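Local coordinates for protein ubiquitin-activating enzyme E1-like (PDB 3ONH) that serves as the ubiquitin-fold domain of UBA2, the subunit that with AOS1 activates the SUMO protein SMT3 using ATP, and binds the E2 Ubc9, at residues A[60-63]-A[64-67]. Sequence-based numbering, arbitrary orientation.
Sequences DRTL and SEIN
Ser64 OG comes to 3.5 Å from Thr62 OG1, with a water bound to Thr62 OG1 and more weakly to Ser64 OG. Glu65 folds back along Thr62 toward Arg61. Its chain, extended beyond CG (chi2 173°), brings OE1 to the Thr62 backbone N at 2.7 Å in a nearly straight bond, on the anti side, 25° out of the carboxylate plane. The return bonds are weak: Glu65 N lies 3.3 Å from Thr62 OG1 and 3.0 Å from Thr62 O. Arg61, bent at chi2 and chi3, lays its guanidinium over the carboxylate, the planes 20° apart. OE1 sits over the guanidinium centre; OE2 lies well out of that plane, so the Arg61 NH2 to Glu65 OE2 salt bridge (3.1 Å) is one of charge. A water in the guanidinium plane donates to Glu65 OE2 and weakly accepts from Arg61 NH2. Ile66 N donates to Thr62 O at 3.2 Å, while Ile66 CG2 packs on Arg61 CB at 3.6 Å. Asn67 closes a type I beta turn begun at Ser64. Leu63 packs on Phe25 and Ile66 on Leu22 of helix 22-33. This capping-box-like pairing starts a single helix-like turn between strands 48-52 and 73-78, much as in the Thr-Leu-Ser-Asp turn before the last strand of ubiquitin's beta-grasp fold.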
# COMPACT_ATOMS: atom_id res chain seq x y z
N ASP A 60 7.19 4.88 11.55
CA ASP A 60 6.55 4.60 12.83
C ASP A 60 5.18 5.28 13.00
O ASP A 60 4.55 5.16 14.04
CB ASP A 60 7.48 5.01 13.97
CG ASP A 60 7.42 4.04 15.14
OD1 ASP A 60 7.37 2.82 14.88
OD2 ASP A 60 7.41 4.51 16.30
N ARG A 61 4.74 5.99 11.97
CA ARG A 61 3.44 6.67 11.98
C ARG A 61 2.35 5.69 11.55
O ARG A 61 2.61 4.80 10.75
CB ARG A 61 3.49 7.83 10.99
CG ARG A 61 2.99 9.16 11.52
CD ARG A 61 4.03 9.85 12.38
NE ARG A 61 3.90 9.47 13.77
CZ ARG A 61 3.09 10.07 14.63
NH1 ARG A 61 2.34 11.09 14.23
NH2 ARG A 61 3.02 9.66 15.89
N THR A 62 1.14 5.86 12.06
CA THR A 62 0.02 5.03 11.60
C THR A 62 -0.57 5.63 10.34
O THR A 62 -0.22 6.74 9.96
CB THR A 62 -1.09 4.93 12.64
OG1 THR A 62 -1.68 6.23 12.82
CG2 THR A 62 -0.54 4.42 13.95
N LEU A 63 -1.48 4.90 9.71
CA LEU A 63 -1.98 5.30 8.40
C LEU A 63 -2.80 6.58 8.46
O LEU A 63 -2.75 7.41 7.55
CB LEU A 63 -2.82 4.17 7.78
CG LEU A 63 -2.10 2.85 7.53
CD1 LEU A 63 -2.98 1.95 6.69
CD2 LEU A 63 -0.80 3.12 6.83
N SER A 64 -3.57 6.75 9.52
CA SER A 64 -4.33 7.97 9.72
C SER A 64 -3.42 9.13 10.14
O SER A 64 -3.73 10.28 9.91
CB SER A 64 -5.42 7.76 10.75
OG SER A 64 -4.87 7.36 11.99
N GLU A 65 -2.29 8.80 10.76
CA GLU A 65 -1.34 9.83 11.17
C GLU A 65 -0.62 10.46 9.98
O GLU A 65 -0.17 11.61 10.05
CB GLU A 65 -0.33 9.25 12.17
CG GLU A 65 -0.84 9.19 13.61
CD GLU A 65 0.12 8.46 14.54
OE1 GLU A 65 0.97 7.68 14.04
OE2 GLU A 65 0.04 8.65 15.77
N ILE A 66 -0.50 9.72 8.88
CA ILE A 66 0.05 10.28 7.66
C ILE A 66 -1.07 10.69 6.70
O ILE A 66 -0.85 10.90 5.52
CB ILE A 66 1.00 9.31 6.95
CG1 ILE A 66 0.24 8.07 6.50
CG2 ILE A 66 2.15 8.93 7.86
CD1 ILE A 66 1.13 7.01 5.90
N ASN A 67 -2.27 10.80 7.25
CA ASN A 67 -3.40 11.34 6.53
C ASN A 67 -3.89 10.51 5.35
O ASN A 67 -4.18 11.04 4.28
CB ASN A 67 -3.11 12.77 6.08
CG ASN A 67 -4.20 13.71 6.49
OD1 ASN A 67 -3.97 14.61 7.30
ND2 ASN A 67 -5.40 13.49 5.98
O HOH W 1 2.55 5.96 15.89
O HOH W 2 1.59 9.40 18.09
O HOH W 3 -3.33 6.81 15.01